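Local coordinates for tyrosine-protein phosphatase YwqE (Bacillus subtilis, PDB 3QY7), which removes phosphate from tyrosine residues of phosphorylated proteins such as YwqD, YwqF and Ssb, using a metal centre in a PHP-type barrel, at residues Q126-E138 / L150-T163. Sequence-based numbering, arbitrary orientation.
Sequences QLKGYIPVIAHPE and LYHLVEKGAASQIT. With FE (Fe (III) ion), chain B.
Val-133, Ile-134 and Ala-135 pair in parallel with Ala-159, Ser-160 and Gln-161, the strands 131-135 and 159-163 running 30° apart and joined by the backbone bonds Ala-159 N to Pro-132 O, Ile-134 N to Ala-159 O and Gln-161 N to Ile-134 O. On the helix-covered face, with chi1 at -63° swinging CG1 over to the N side, Ile-134 runs antiparallel to the Leu-150 side chain and lays CD1 3.8 Å from Leu-150 CD1; Leu-153 CD1 and Ala-158 CB also touch Ile-134 CD1. Pro-137 CB lies 3.9 Å from Leu-150 CD2. On the other face, Val-133 CG1 meets Gln-161 CB at 3.9 Å, and Gln-161 OE1 accepts from ND1 of the metal ligand His-5. Folded back at its second torsion, Glu-138 crosses Ile-162 and brings OE1 to Thr-163: OG1 donates from the syn side at 2.8 Å, N from above the carboxylate plane at 3.1 Å, and Ser-166 OG is a third partner. Gln-126 NE2 bonds Lys-156 O almost straight (172°), tying Gln-126 to the turn that follows helix 148-155, next to the Schellman motif at Gly-157. Beyond the strand end, His-136 NE2 binds iron(III) at 2.2 Å, with Glu-80 and Glu-108 as further protein ligands. Within this TIM-like barrel the pair forms a beta-alpha-beta unit, with strand 104-108 beside 131-135, Phe-122 of helix 118-127 against Ile-134, and helix 173-184 packing on Glu-138 and Ile-162.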
# COMPACT_ATOMS: atom_id res chain seq x y z
N GLN A 126 13.34 -11.13 -4.61
CA GLN A 126 14.50 -10.24 -4.68
C GLN A 126 15.53 -10.75 -5.67
O GLN A 126 16.18 -9.95 -6.36
CB GLN A 126 15.14 -10.06 -3.31
CG GLN A 126 14.39 -9.11 -2.39
CD GLN A 126 15.07 -8.96 -1.05
OE1 GLN A 126 16.03 -8.20 -0.89
NE2 GLN A 126 14.57 -9.70 -0.06
N LEU A 127 15.71 -12.06 -5.72
CA LEU A 127 16.63 -12.68 -6.68
C LEU A 127 16.19 -12.46 -8.12
O LEU A 127 17.01 -12.46 -9.03
CB LEU A 127 16.79 -14.17 -6.40
CG LEU A 127 17.72 -14.65 -5.28
CD1 LEU A 127 18.06 -16.11 -5.53
CD2 LEU A 127 19.01 -13.84 -5.17
N LYS A 128 14.88 -12.27 -8.30
CA LYS A 128 14.30 -11.92 -9.60
C LYS A 128 14.26 -10.41 -9.83
O LYS A 128 13.88 -9.95 -10.91
CB LYS A 128 12.88 -12.51 -9.74
CG LYS A 128 12.82 -14.01 -9.97
CD LYS A 128 13.11 -14.37 -11.42
CE LYS A 128 13.33 -15.87 -11.57
NZ LYS A 128 14.67 -16.25 -11.06
N GLY A 129 14.65 -9.63 -8.82
CA GLY A 129 14.78 -8.19 -8.95
C GLY A 129 13.53 -7.45 -8.49
O GLY A 129 13.42 -6.24 -8.70
N TYR A 130 12.59 -8.17 -7.90
CA TYR A 130 11.44 -7.54 -7.24
C TYR A 130 11.73 -7.09 -5.80
O TYR A 130 12.66 -7.59 -5.14
CB TYR A 130 10.24 -8.48 -7.24
CG TYR A 130 9.57 -8.66 -8.60
CD1 TYR A 130 8.62 -7.74 -9.05
CD2 TYR A 130 9.89 -9.74 -9.43
CE1 TYR A 130 8.00 -7.88 -10.28
CE2 TYR A 130 9.27 -9.89 -10.68
CZ TYR A 130 8.34 -8.95 -11.09
OH TYR A 130 7.71 -9.08 -12.32
N ILE A 131 10.94 -6.14 -5.32
CA ILE A 131 10.97 -5.74 -3.92
C ILE A 131 9.55 -5.95 -3.40
O ILE A 131 8.62 -5.27 -3.84
CB ILE A 131 11.43 -4.27 -3.73
CG1 ILE A 131 12.89 -4.11 -4.18
CG2 ILE A 131 11.31 -3.88 -2.26
CD1 ILE A 131 13.45 -2.68 -4.05
N PRO A 132 9.36 -6.92 -2.48
CA PRO A 132 8.03 -7.11 -1.91
C PRO A 132 7.74 -6.00 -0.91
O PRO A 132 8.61 -5.66 -0.10
CB PRO A 132 8.13 -8.47 -1.19
CG PRO A 132 9.59 -8.67 -0.92
CD PRO A 132 10.33 -7.94 -2.02
N VAL A 133 6.54 -5.44 -1.01
CA VAL A 133 6.06 -4.42 -0.08
C VAL A 133 4.93 -5.02 0.72
O VAL A 133 3.87 -5.35 0.16
CB VAL A 133 5.56 -3.17 -0.81
CG1 VAL A 133 5.13 -2.09 0.22
CG2 VAL A 133 6.68 -2.61 -1.70
N ILE A 134 5.16 -5.17 2.02
CA ILE A 134 4.16 -5.72 2.93
C ILE A 134 3.08 -4.68 3.17
O ILE A 134 3.39 -3.57 3.64
CB ILE A 134 4.81 -6.11 4.28
CG1 ILE A 134 5.87 -7.20 4.03
CG2 ILE A 134 3.75 -6.62 5.28
CD1 ILE A 134 6.86 -7.38 5.18
N ALA A 135 1.84 -5.05 2.87
CA ALA A 135 0.68 -4.17 3.11
C ALA A 135 0.37 -4.13 4.61
O ALA A 135 0.29 -5.16 5.28
CB ALA A 135 -0.51 -4.63 2.33
N HIS A 136 0.20 -2.90 5.10
CA HIS A 136 -0.28 -2.63 6.46
C HIS A 136 0.18 -3.64 7.51
O HIS A 136 -0.65 -4.30 8.12
CB HIS A 136 -1.80 -2.46 6.50
CG HIS A 136 -2.56 -3.54 5.80
ND1 HIS A 136 -2.64 -4.83 6.28
CD2 HIS A 136 -3.28 -3.52 4.66
CE1 HIS A 136 -3.38 -5.55 5.46
NE2 HIS A 136 -3.79 -4.78 4.47
N PRO A 137 1.50 -3.72 7.74
CA PRO A 137 1.97 -4.69 8.73
C PRO A 137 1.43 -4.39 10.13
O PRO A 137 1.29 -5.33 10.94
CB PRO A 137 3.50 -4.54 8.68
CG PRO A 137 3.71 -3.13 8.16
CD PRO A 137 2.61 -2.97 7.14
N GLU A 138 1.11 -3.12 10.40
CA GLU A 138 0.54 -2.71 11.71
C GLU A 138 -0.83 -3.34 12.00
O GLU A 138 -1.24 -3.43 13.17
CB GLU A 138 0.49 -1.17 11.83
CG GLU A 138 -0.72 -0.46 11.15
CD GLU A 138 -0.62 -0.30 9.63
OE1 GLU A 138 -1.45 0.44 9.09
OE2 GLU A 138 0.26 -0.89 8.97
N LEU A 150 8.50 -8.61 11.61
CA LEU A 150 8.63 -7.56 10.59
C LEU A 150 10.06 -7.09 10.48
O LEU A 150 10.60 -6.93 9.37
CB LEU A 150 7.69 -6.38 10.87
CG LEU A 150 7.80 -5.20 9.89
CD1 LEU A 150 7.35 -5.62 8.50
CD2 LEU A 150 6.94 -4.06 10.40
N TYR A 151 10.69 -6.89 11.64
CA TYR A 151 12.10 -6.54 11.67
C TYR A 151 12.90 -7.49 10.77
O TYR A 151 13.68 -7.05 9.95
CB TYR A 151 12.64 -6.57 13.09
CG TYR A 151 14.14 -6.63 13.14
CD1 TYR A 151 14.79 -7.85 13.37
CD2 TYR A 151 14.92 -5.50 12.91
CE1 TYR A 151 16.17 -7.93 13.39
CE2 TYR A 151 16.30 -5.56 12.94
CZ TYR A 151 16.92 -6.79 13.18
OH TYR A 151 18.29 -6.88 13.21
N HIS A 152 12.71 -8.80 10.95
CA HIS A 152 13.52 -9.76 10.21
C HIS A 152 13.25 -9.71 8.71
O HIS A 152 14.19 -9.72 7.92
CB HIS A 152 13.36 -11.18 10.76
CG HIS A 152 14.08 -11.41 12.05
ND1 HIS A 152 15.45 -11.28 12.17
CD2 HIS A 152 13.63 -11.74 13.28
CE1 HIS A 152 15.81 -11.53 13.42
NE2 HIS A 152 14.72 -11.81 14.11
N LEU A 153 11.98 -9.63 8.33
CA LEU A 153 11.61 -9.57 6.91
C LEU A 153 12.19 -8.33 6.24
O LEU A 153 12.69 -8.40 5.12
CB LEU A 153 10.09 -9.65 6.72
CG LEU A 153 9.39 -10.98 7.05
CD1 LEU A 153 7.89 -10.79 7.16
CD2 LEU A 153 9.74 -12.06 6.02
N VAL A 154 12.14 -7.20 6.94
CA VAL A 154 12.71 -5.95 6.45
C VAL A 154 14.25 -5.99 6.42
O VAL A 154 14.86 -5.57 5.45
CB VAL A 154 12.18 -4.73 7.24
CG1 VAL A 154 12.96 -3.45 6.87
CG2 VAL A 154 10.69 -4.55 6.97
N GLU A 155 14.87 -6.49 7.49
CA GLU A 155 16.31 -6.72 7.49
C GLU A 155 16.72 -7.58 6.27
O GLU A 155 17.77 -7.35 5.67
CB GLU A 155 16.73 -7.39 8.80
CG GLU A 155 18.21 -7.46 9.02
CD GLU A 155 18.84 -8.66 8.32
OE1 GLU A 155 20.02 -8.56 7.93
OE2 GLU A 155 18.15 -9.69 8.16
N LYS A 156 15.87 -8.53 5.91
CA LYS A 156 16.14 -9.43 4.77
C LYS A 156 15.77 -8.86 3.40
O LYS A 156 15.92 -9.54 2.38
CB LYS A 156 15.46 -10.79 4.98
CG LYS A 156 16.10 -11.68 6.08
CD LYS A 156 17.55 -12.00 5.75
CE LYS A 156 17.99 -13.31 6.39
NZ LYS A 156 19.31 -13.73 5.82
N GLY A 157 15.25 -7.63 3.37
CA GLY A 157 15.08 -6.91 2.11
C GLY A 157 13.67 -6.47 1.75
O GLY A 157 13.48 -5.76 0.76
N ALA A 158 12.69 -6.87 2.55
CA ALA A 158 11.30 -6.48 2.32
C ALA A 158 11.14 -5.02 2.68
O ALA A 158 11.84 -4.49 3.53
CB ALA A 158 10.36 -7.33 3.16
N ALA A 159 10.21 -4.37 1.98
CA ALA A 159 9.74 -3.05 2.40
C ALA A 159 8.35 -3.19 2.99
O ALA A 159 7.70 -4.22 2.84
CB ALA A 159 9.70 -2.11 1.18
N SER A 160 7.87 -2.14 3.66
CA SER A 160 6.47 -2.17 4.11
C SER A 160 5.79 -0.80 4.03
O SER A 160 6.45 0.24 3.99
CB SER A 160 6.33 -2.78 5.52
OG SER A 160 6.58 -1.84 6.55
N GLN A 161 4.47 -0.85 4.01
CA GLN A 161 3.63 0.33 3.82
C GLN A 161 2.61 0.41 4.95
O GLN A 161 1.79 -0.50 5.13
CB GLN A 161 2.96 0.26 2.43
CG GLN A 161 1.74 1.17 2.27
CD GLN A 161 0.44 0.45 2.56
OE1 GLN A 161 0.22 -0.66 2.09
NE2 GLN A 161 -0.46 1.11 3.30
N ILE A 162 2.67 1.51 5.68
CA ILE A 162 1.75 1.80 6.77
C ILE A 162 0.54 2.54 6.23
O ILE A 162 0.61 3.21 5.20
CB ILE A 162 2.45 2.59 7.90
CG1 ILE A 162 1.68 2.44 9.21
CG2 ILE A 162 2.70 4.07 7.52
CD1 ILE A 162 2.60 2.09 10.33
N THR A 163 -0.58 2.41 6.93
CA THR A 163 -1.83 3.07 6.52
C THR A 163 -1.91 4.46 7.13
O THR A 163 -1.68 4.61 8.33
CB THR A 163 -3.08 2.28 7.00
OG1 THR A 163 -2.88 0.87 6.77
CG2 THR A 163 -4.32 2.73 6.25
FE FE B . -5.36 -5.28 2.99
O HOH W 1 -6.75 -5.13 4.74
O HOH W 2 -5.50 -3.30 2.48